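Local coordinates for protein sialyltransferase 0160 (Photobacterium damselae, PDB 4R84) that probably transfers sialic acid from CMP-activated sialic acid to galactose-containing acceptor sugars, as a glycosyltransferase of the GT-B structural group, at residues M437-A450 and T456-T468. Numbering follows the deposited sequence. Where two conformers were deposited one is given.
With CSF (cytidine-5'-monophosphate-3-fluoro-N-acetyl-neuraminic acid), chain E.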
ATOM      1  N   MET A 437       7.319  -3.450 -10.943  1.00 18.68           N
ATOM      2  CA  MET A 437       8.120  -3.969  -9.850  1.00 19.35           C
ATOM      3  C   MET A 437       7.253  -4.844  -8.932  1.00 24.07           C
ATOM      4  O   MET A 437       7.712  -5.860  -8.418  1.00 24.60           O
ATOM      5  CB  MET A 437       8.771  -2.813  -9.089  1.00 28.71           C
ATOM      6  CG  MET A 437       9.374  -3.170  -7.780  1.00 35.57           C
ATOM      7  SD  MET A 437       8.106  -2.926  -6.539  1.00 36.88           S
ATOM      8  CE  MET A 437       7.481  -1.298  -6.924  1.00 52.75           C
ATOM      9  N   MET A 438       6.005  -4.446  -8.721  1.00 25.27           N
ATOM     10  CA  MET A 438       5.068  -5.171  -7.846  0.56 25.84           C
ATOM     11  C   MET A 438       4.724  -6.560  -8.371  1.00 26.49           C
ATOM     12  O   MET A 438       4.466  -7.486  -7.606  1.00 30.50           O
ATOM     13  CB  MET A 438       3.766  -4.379  -7.675  0.56 20.88           C
ATOM     14  CG  MET A 438       3.876  -3.093  -6.869  0.56 22.53           C
ATOM     15  SD  MET A 438       4.218  -3.343  -5.114  0.56 21.68           S
ATOM     16  CE  MET A 438       2.726  -4.174  -4.552  0.56 16.73           C
ATOM     17  N   THR A 439       4.683  -6.692  -9.691  1.00 21.21           N
ATOM     18  CA  THR A 439       4.237  -7.935 -10.308  1.00 21.19           C
ATOM     19  C   THR A 439       5.401  -8.751 -10.855  1.00 20.48           C
ATOM     20  O   THR A 439       5.196  -9.709 -11.620  1.00 21.81           O
ATOM     21  CB  THR A 439       3.234  -7.660 -11.450  1.00 23.41           C
ATOM     22  OG1 THR A 439       3.852  -6.811 -12.432  1.00 22.25           O
ATOM     23  CG2 THR A 439       1.974  -6.975 -10.916  1.00 19.62           C
ATOM     24  N   ASP A 440       6.608  -8.371 -10.434  1.00 23.55           N
ATOM     25  CA  ASP A 440       7.851  -9.043 -10.815  1.00 28.93           C
ATOM     26  C   ASP A 440       8.029  -9.031 -12.322  1.00 23.54           C
ATOM     27  O   ASP A 440       8.465 -10.017 -12.913  1.00 26.11           O
ATOM     28  CB  ASP A 440       7.880 -10.479 -10.279  1.00 33.82           C
ATOM     29  CG  ASP A 440       9.285 -11.050 -10.215  1.00 54.46           C
ATOM     30  OD1 ASP A 440      10.255 -10.262 -10.277  1.00 59.39           O
ATOM     31  OD2 ASP A 440       9.421 -12.286 -10.095  1.00 51.12           O
ATOM     32  N   MET A 441       7.708  -7.900 -12.945  1.00 22.36           N
ATOM     33  CA  MET A 441       7.782  -7.793 -14.403  1.00 21.60           C
ATOM     34  C   MET A 441       8.787  -6.732 -14.857  1.00 21.42           C
ATOM     35  O   MET A 441       8.688  -6.194 -15.964  1.00 23.32           O
ATOM     36  CB  MET A 441       6.406  -7.487 -14.994  1.00 23.55           C
ATOM     37  CG  MET A 441       5.457  -8.700 -15.023  1.00 24.06           C
ATOM     38  SD  MET A 441       6.120 -10.021 -16.078  1.00 23.99           S
ATOM     39  CE  MET A 441       5.967  -9.238 -17.682  1.00 26.70           C
ATOM     40  N   LEU A 442       9.759  -6.430 -14.009  1.00 19.70           N
ATOM     41  CA  LEU A 442      10.831  -5.538 -14.443  1.00 20.38           C
ATOM     42  C   LEU A 442      11.644  -6.207 -15.540  1.00 22.57           C
ATOM     43  O   LEU A 442      11.807  -7.432 -15.544  1.00 23.52           O
ATOM     44  CB  LEU A 442      11.731  -5.149 -13.275  1.00 20.56           C
ATOM     45  CG  LEU A 442      11.085  -4.157 -12.306  1.00 27.73           C
ATOM     46  CD1 LEU A 442      11.956  -3.999 -11.092  1.00 27.22           C
ATOM     47  CD2 LEU A 442      10.843  -2.803 -12.973  1.00 26.52           C
ATOM     48  N   PRO A 443      12.170  -5.401 -16.468  1.00 18.15           N
ATOM     49  CA  PRO A 443      12.975  -5.949 -17.561  1.00 22.95           C
ATOM     50  C   PRO A 443      14.408  -6.179 -17.121  1.00 23.16           C
ATOM     51  O   PRO A 443      14.699  -6.121 -15.927  1.00 21.18           O
ATOM     52  CB  PRO A 443      12.903  -4.849 -18.611  1.00 24.38           C
ATOM     53  CG  PRO A 443      12.941  -3.595 -17.778  1.00 21.56           C
ATOM     54  CD  PRO A 443      12.028  -3.936 -16.587  1.00 17.85           C
ATOM     55  N   ASP A 444      15.290  -6.441 -18.080  1.00 24.27           N
ATOM     56  CA  ASP A 444      16.696  -6.619 -17.765  1.00 23.90           C
ATOM     57  C   ASP A 444      17.371  -5.294 -17.435  1.00 24.01           C
ATOM     58  O   ASP A 444      18.247  -5.233 -16.575  1.00 22.69           O
ATOM     59  CB  ASP A 444      17.403  -7.322 -18.918  1.00 24.34           C
ATOM     60  CG  ASP A 444      16.880  -8.719 -19.130  1.00 28.39           C
ATOM     61  OD1 ASP A 444      17.257  -9.593 -18.333  1.00 35.17           O
ATOM     62  OD2 ASP A 444      16.088  -8.945 -20.072  1.00 26.38           O
ATOM     63  N   THR A 445      16.945  -4.221 -18.095  1.00 23.54           N
ATOM     64  CA  THR A 445      17.526  -2.927 -17.798  1.00 18.55           C
ATOM     65  C   THR A 445      16.505  -1.827 -18.050  1.00 19.37           C
ATOM     66  O   THR A 445      15.641  -1.947 -18.925  1.00 22.11           O
ATOM     67  CB  THR A 445      18.821  -2.670 -18.626  1.00 23.29           C
ATOM     68  OG1 THR A 445      19.625  -1.682 -17.975  1.00 25.54           O
ATOM     69  CG2 THR A 445      18.512  -2.205 -20.062  1.00 21.64           C
ATOM     70  N   VAL A 446      16.612  -0.769 -17.253  1.00 20.92           N
ATOM     71  CA  VAL A 446      15.719   0.380 -17.322  1.00 22.80           C
ATOM     72  C   VAL A 446      16.531   1.649 -17.392  1.00 23.00           C
ATOM     73  O   VAL A 446      17.440   1.840 -16.598  1.00 21.39           O
ATOM     74  CB  VAL A 446      14.798   0.460 -16.094  1.00 18.47           C
ATOM     75  CG1 VAL A 446      13.797   1.625 -16.251  1.00 18.14           C
ATOM     76  CG2 VAL A 446      14.072  -0.855 -15.890  1.00 18.21           C
ATOM     77  N   ALA A 447      16.187   2.539 -18.315  1.00 18.83           N
ATOM     78  CA  ALA A 447      16.881   3.814 -18.381  1.00 17.99           C
ATOM     79  C   ALA A 447      15.960   4.866 -18.949  1.00 21.12           C
ATOM     80  O   ALA A 447      14.955   4.545 -19.576  1.00 21.00           O
ATOM     81  CB  ALA A 447      18.148   3.709 -19.243  1.00 19.82           C
ATOM     82  N   GLY A 448      16.315   6.126 -18.743  1.00 23.05           N
ATOM     83  CA  GLY A 448      15.508   7.198 -19.284  1.00 24.84           C
ATOM     84  C   GLY A 448      15.425   8.397 -18.377  1.00 24.90           C
ATOM     85  O   GLY A 448      16.324   8.663 -17.594  1.00 22.40           O
ATOM     86  N   ILE A 449      14.322   9.125 -18.471  1.00 18.22           N
ATOM     87  CA  ILE A 449      14.217  10.382 -17.762  1.00 18.79           C
ATOM     88  C   ILE A 449      13.901  10.134 -16.297  1.00 25.07           C
ATOM     89  O   ILE A 449      13.076   9.276 -15.988  1.00 22.52           O
ATOM     90  CB  ILE A 449      13.129  11.282 -18.393  1.00 18.67           C
ATOM     91  CG1 ILE A 449      13.281  11.340 -19.920  1.00 20.49           C
ATOM     92  CG2 ILE A 449      13.139  12.664 -17.753  1.00 24.43           C
ATOM     93  CD1 ILE A 449      14.656  11.815 -20.434  1.00 25.45           C
ATOM     94  N   ALA A 450      14.560  10.878 -15.410  1.00 19.99           N
ATOM     95  CA  ALA A 450      14.349  10.760 -13.967  1.00 21.09           C
ATOM     96  C   ALA A 450      12.884  10.789 -13.598  1.00 27.24           C
ATOM     97  O   ALA A 450      12.095  11.506 -14.201  1.00 23.61           O
ATOM     98  CB  ALA A 450      15.073  11.853 -13.227  1.00 27.73           C
ATOM     99  N   THR A 456      12.129   2.250  -6.887  1.00 21.77           N
ATOM    100  CA  THR A 456      11.765   0.872  -6.599  1.00 28.88           C
ATOM    101  C   THR A 456      12.256  -0.062  -7.695  1.00 28.52           C
ATOM    102  O   THR A 456      11.632  -1.070  -8.009  1.00 30.57           O
ATOM    103  CB  THR A 456      10.250   0.716  -6.391  1.00 29.74           C
ATOM    104  OG1 THR A 456       9.540   1.338  -7.469  1.00 30.10           O
ATOM    105  CG2 THR A 456       9.836   1.365  -5.080  1.00 37.51           C
ATOM    106  N   ILE A 457      13.398   0.290  -8.273  1.00 24.28           N
ATOM    107  CA  ILE A 457      14.076  -0.604  -9.201  1.00 23.27           C
ATOM    108  C   ILE A 457      15.406  -1.033  -8.590  1.00 27.26           C
ATOM    109  O   ILE A 457      16.180  -0.177  -8.164  1.00 31.66           O
ATOM    110  CB  ILE A 457      14.348   0.069 -10.548  1.00 21.54           C
ATOM    111  CG1 ILE A 457      13.065   0.647 -11.157  1.00 21.27           C
ATOM    112  CG2 ILE A 457      15.004  -0.916 -11.509  1.00 25.19           C
ATOM    113  CD1 ILE A 457      13.322   1.397 -12.458  1.00 26.99           C
ATOM    114  N   PRO A 458      15.673  -2.354  -8.541  1.00 27.95           N
ATOM    115  CA  PRO A 458      16.977  -2.835  -8.067  1.00 30.57           C
ATOM    116  C   PRO A 458      18.100  -2.162  -8.833  1.00 25.86           C
ATOM    117  O   PRO A 458      17.973  -1.954 -10.051  1.00 25.05           O
ATOM    118  CB  PRO A 458      16.929  -4.339  -8.354  1.00 27.81           C
ATOM    119  CG  PRO A 458      15.458  -4.679  -8.338  1.00 28.07           C
ATOM    120  CD  PRO A 458      14.778  -3.461  -8.931  1.00 26.77           C
ATOM    121  N   ALA A 459      19.164  -1.784  -8.130  1.00 27.27           N
ATOM    122  CA  ALA A 459      20.274  -1.055  -8.732  1.00 28.92           C
ATOM    123  C   ALA A 459      20.816  -1.741  -9.986  1.00 28.52           C
ATOM    124  O   ALA A 459      21.190  -1.073 -10.952  1.00 29.02           O
ATOM    125  CB  ALA A 459      21.390  -0.865  -7.719  1.00 35.35           C
ATOM    126  N   ASP A 460      20.854  -3.073  -9.966  1.00 28.93           N
ATOM    127  CA  ASP A 460      21.419  -3.833 -11.078  0.55 31.54           C
ATOM    128  C   ASP A 460      20.615  -3.657 -12.367  1.00 29.83           C
ATOM    129  O   ASP A 460      21.122  -3.909 -13.462  1.00 30.11           O
ATOM    130  CB  ASP A 460      21.518  -5.320 -10.718  0.55 41.25           C
ATOM    131  CG  ASP A 460      20.178  -5.926 -10.335  0.55 51.81           C
ATOM    132  OD1 ASP A 460      19.155  -5.217 -10.390  0.55 59.77           O
ATOM    133  OD2 ASP A 460      20.143  -7.124  -9.986  0.55 64.28           O
ATOM    134  N   LYS A 461      19.370  -3.199 -12.242  1.00 22.50           N
ATOM    135  CA  LYS A 461      18.508  -3.021 -13.404  1.00 20.03           C
ATOM    136  C   LYS A 461      18.423  -1.553 -13.850  1.00 28.49           C
ATOM    137  O   LYS A 461      17.807  -1.239 -14.866  1.00 29.70           O
ATOM    138  CB  LYS A 461      17.104  -3.576 -13.101  1.00 20.58           C
ATOM    139  CG  LYS A 461      17.012  -5.092 -13.096  1.00 26.01           C
ATOM    140  CD  LYS A 461      15.583  -5.549 -12.805  1.00 30.50           C
ATOM    141  CE  LYS A 461      15.485  -7.061 -12.701  1.00 35.04           C
ATOM    142  NZ  LYS A 461      15.671  -7.724 -14.007  1.00 44.43           N
ATOM    143  N   VAL A 462      19.049  -0.652 -13.101  1.00 23.30           N
ATOM    144  CA  VAL A 462      19.060   0.748 -13.497  1.00 20.65           C
ATOM    145  C   VAL A 462      20.302   1.072 -14.313  1.00 24.07           C
ATOM    146  O   VAL A 462      21.412   0.991 -13.802  1.00 29.02           O
ATOM    147  CB  VAL A 462      19.003   1.683 -12.270  1.00 27.23           C
ATOM    148  CG1 VAL A 462      19.079   3.137 -12.701  1.00 31.04           C
ATOM    149  CG2 VAL A 462      17.735   1.419 -11.467  1.00 24.42           C
ATOM    150  N   ASN A 463      20.117   1.456 -15.573  1.00 22.00           N
ATOM    151  CA  ASN A 463      21.279   1.699 -16.435  1.00 24.81           C
ATOM    152  C   ASN A 463      21.803   3.130 -16.347  1.00 29.20           C
ATOM    153  O   ASN A 463      22.952   3.359 -15.963  1.00 31.98           O
ATOM    154  CB  ASN A 463      20.944   1.370 -17.888  1.00 29.54           C
ATOM    155  CG  ASN A 463      22.165   0.915 -18.673  1.00 35.99           C
ATOM    156  OD1 ASN A 463      23.073   1.701 -18.930  1.00 31.44           O
ATOM    157  ND2 ASN A 463      22.180  -0.356 -19.068  1.00 32.94           N
ATOM    158  N   PHE A 464      20.962   4.095 -16.702  1.00 24.63           N
ATOM    159  CA  PHE A 464      21.285   5.510 -16.511  1.00 22.04           C
ATOM    160  C   PHE A 464      20.000   6.281 -16.292  1.00 25.22           C
ATOM    161  O   PHE A 464      18.915   5.814 -16.645  1.00 22.47           O
ATOM    162  CB  PHE A 464      22.052   6.116 -17.698  1.00 20.41           C
ATOM    163  CG  PHE A 464      21.297   6.116 -19.002  1.00 20.92           C
ATOM    164  CD1 PHE A 464      20.332   7.081 -19.270  1.00 20.22           C
ATOM    165  CD2 PHE A 464      21.594   5.189 -19.985  1.00 28.34           C
ATOM    166  CE1 PHE A 464      19.651   7.091 -20.464  1.00 23.38           C
ATOM    167  CE2 PHE A 464      20.927   5.202 -21.193  1.00 27.90           C
ATOM    168  CZ  PHE A 464      19.962   6.157 -21.443  1.00 28.41           C
ATOM    169  N   ILE A 465      20.143   7.468 -15.719  1.00 19.49           N
ATOM    170  CA  ILE A 465      19.014   8.350 -15.475  1.00 18.27           C
ATOM    171  C   ILE A 465      19.299   9.743 -15.998  1.00 19.61           C
ATOM    172  O   ILE A 465      20.366  10.306 -15.733  1.00 22.68           O
ATOM    173  CB  ILE A 465      18.699   8.424 -13.995  1.00 16.19           C
ATOM    174  CG1 ILE A 465      18.357   7.028 -13.480  1.00 24.58           C
ATOM    175  CG2 ILE A 465      17.521   9.329 -13.771  1.00 20.36           C
ATOM    176  CD1 ILE A 465      17.987   7.002 -12.021  1.00 34.32           C
ATOM    177  N   VAL A 466      18.342  10.297 -16.741  1.00 20.31           N
ATOM    178  CA  VAL A 466      18.511  11.609 -17.347  1.00 19.44           C
ATOM    179  C   VAL A 466      17.761  12.692 -16.593  1.00 18.78           C
ATOM    180  O   VAL A 466      16.554  12.576 -16.375  1.00 20.00           O
ATOM    181  CB  VAL A 466      18.028  11.603 -18.789  1.00 22.31           C
ATOM    182  CG1 VAL A 466      18.143  13.004 -19.385  1.00 18.09           C
ATOM    183  CG2 VAL A 466      18.849  10.597 -19.597  1.00 26.83           C
ATOM    184  N   PHE A 467      18.475  13.732 -16.177  1.00 17.69           N
ATOM    185  CA  PHE A 467      17.808  14.886 -15.600  1.00 20.40           C
ATOM    186  C   PHE A 467      17.664  15.974 -16.641  1.00 23.23           C
ATOM    187  O   PHE A 467      18.545  16.171 -17.457  1.00 26.51           O
ATOM    188  CB  PHE A 467      18.563  15.383 -14.386  1.00 20.61           C
ATOM    189  CG  PHE A 467      18.488  14.442 -13.249  1.00 23.11           C
ATOM    190  CD1 PHE A 467      19.305  13.333 -13.207  1.00 25.60           C
ATOM    191  CD2 PHE A 467      17.557  14.632 -12.243  1.00 28.06           C
ATOM    192  CE1 PHE A 467      19.218  12.436 -12.157  1.00 32.78           C
ATOM    193  CE2 PHE A 467      17.466  13.742 -11.201  1.00 25.38           C
ATOM    194  CZ  PHE A 467      18.292  12.645 -11.158  1.00 26.79           C
ATOM    195  N   THR A 468      16.515  16.630 -16.632  1.00 19.77           N
ATOM    196  CA  THR A 468      16.196  17.641 -17.629  1.00 20.92           C
ATOM    197  C   THR A 468      16.147  19.029 -16.974  1.00 22.54           C
ATOM    198  O   THR A 468      16.108  19.135 -15.754  1.00 23.61           O
ATOM    199  CB  THR A 468      14.850  17.336 -18.300  1.00 22.25           C
ATOM    200  OG1 THR A 468      13.853  17.200 -17.290  1.00 23.69           O
ATOM    201  CG2 THR A 468      14.906  16.048 -19.105  1.00 22.86           C
TER
HETATM  202  C5A CSF E 501       7.883  16.057 -10.527  1.00 21.67           C
HETATM  203  C4A CSF E 501       6.643  15.462  -9.873  1.00 21.01           C
HETATM  204  C2A CSF E 501       6.175  14.223 -12.030  1.00 29.35           C
HETATM  205  O6A CSF E 501       7.393  14.806 -12.529  1.00 24.59           O
HETATM  206  C6A CSF E 501       8.400  15.059 -11.556  1.00 23.62           C
HETATM  207  C3A CSF E 501       5.582  15.114 -10.924  1.00 21.51           C
HETATM  208  O4A CSF E 501       6.120  16.407  -8.930  1.00 22.96           O
HETATM  209  N5A CSF E 501       8.896  16.291  -9.523  1.00 26.00           N
HETATM  210  C7A CSF E 501       9.594  15.646 -12.283  1.00 21.89           C
HETATM  211  C8A CSF E 501      10.126  14.653 -13.301  1.00 20.14           C
HETATM  212  C9A CSF E 501      11.444  15.149 -13.883  1.00 28.04           C
HETATM  213  O9A CSF E 501      11.910  14.158 -14.799  1.00 25.94           O
HETATM  214  O8A CSF E 501      10.366  13.418 -12.628  1.00 22.20           O
HETATM  215  O7A CSF E 501       9.191  16.830 -12.974  1.00 25.67           O
HETATM  216  C1A CSF E 501       5.188  14.110 -13.173  1.00 34.20           C
HETATM  217  OBA CSF E 501       4.104  13.528 -12.971  1.00 31.59           O
HETATM  218  OAA CSF E 501       5.469  14.610 -14.288  1.00 34.23           O
HETATM  219  O1A CSF E 501       6.357  12.922 -11.467  1.00 26.49           O
HETATM  220  O2A CSF E 501       7.902  11.060 -10.875  1.00 39.04           O
HETATM  221  N1  CSF E 501       5.258   7.375 -14.699  1.00 17.93           N
HETATM  222  C2  CSF E 501       5.200   6.210 -15.479  1.00 18.30           C
HETATM  223  N3  CSF E 501       5.994   6.089 -16.567  1.00 15.51           N
HETATM  224  C4  CSF E 501       6.843   7.090 -16.884  1.00 17.36           C
HETATM  225  C5  CSF E 501       6.899   8.258 -16.122  1.00 18.02           C
HETATM  226  C6  CSF E 501       6.073   8.386 -15.011  1.00 17.39           C
HETATM  227  C3' CSF E 501       5.429   7.854 -11.512  1.00 22.91           C
HETATM  228  C2' CSF E 501       4.847   6.737 -12.339  1.00 19.56           C
HETATM  229  C1' CSF E 501       4.338   7.476 -13.555  1.00 18.78           C
HETATM  230  O4' CSF E 501       4.165   8.845 -13.180  1.00 21.63           O
HETATM  231  C4' CSF E 501       4.457   8.978 -11.789  1.00 21.22           C
HETATM  232  PA  CSF E 501       7.194  11.669 -12.060  1.00 33.87           P
HETATM  233  O5' CSF E 501       6.106  10.574 -12.431  1.00 26.72           O
HETATM  234  C5' CSF E 501       5.035  10.351 -11.525  1.00 18.62           C
HETATM  235  O3' CSF E 501       5.528   7.495 -10.140  1.00 27.10           O
HETATM  236  O2' CSF E 501       3.701   6.177 -11.683  1.00 22.92           O
HETATM  237  N4  CSF E 501       7.640   6.971 -17.974  1.00 18.22           N
HETATM  238  O2  CSF E 501       4.402   5.291 -15.154  1.00 19.70           O
HETATM  239  O3A CSF E 501       7.942  12.003 -13.322  1.00 46.51           O
HETATM  240  C10 CSF E 501       9.515  17.465  -9.368  1.00 32.01           C
HETATM  241  O10 CSF E 501       9.206  18.462 -10.004  1.00 35.79           O
HETATM  242  C11 CSF E 501      10.637  17.474  -8.367  1.00 35.62           C
HETATM  243  F3A CSF E 501       5.096  16.261 -11.507  1.00 29.05           F
HETATM  244  O   HOH W   1      21.249  -2.750 -16.084  1.00 36.53           O
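Two neighbouring parallel strands of a Rossmann-type domain of this GT-B enzyme meet where strand 445-447 and, past a corner at Gly-448, Ile-449 run parallel to strand 462-468, a beta bulge between Val-446 and Gly-448 shifting the register by one residue. Ahead of the bulge Val-446 N donates to Lys-461 O (2.7 Å) and Val-446 O accepts from Asn-463 N in an almost straight bond (179°). Beyond it Gly-448 O receives Val-466 N, and Ala-450 N donates to Val-466 O at 2.8 Å. Two aromatic rings receive methyl groups in CH-pi contacts: Ala-447 CB sits over the centre of the Phe-464 ring, 3.6 Å from its centroid, whereas Ala-450 CB lies over a face of Phe-467, displaced toward the rim. With CG roughly anti to the backbone N (chi1 -151°), the Asn-463 amide turns ND2 to Thr-445 OG1, which lies in the amide plane (3.1 Å); ND2 also donates to Leu-396 O. Lys-461 extends past Leu-442 CB, then bends at its last torsion (chi4 -70°) to set NZ 2.7 Å from Pro-443 O, above the carbonyl plane. Ala-450 O takes hydrogen bonds from both O9A (2.7 Å) and O8A of the donor analogue's glycerol tail. Strand 358-362 pairs with the other edge of strand 445-447, while helix 373-388 packs on Ile-449, Phe-464 and Val-466.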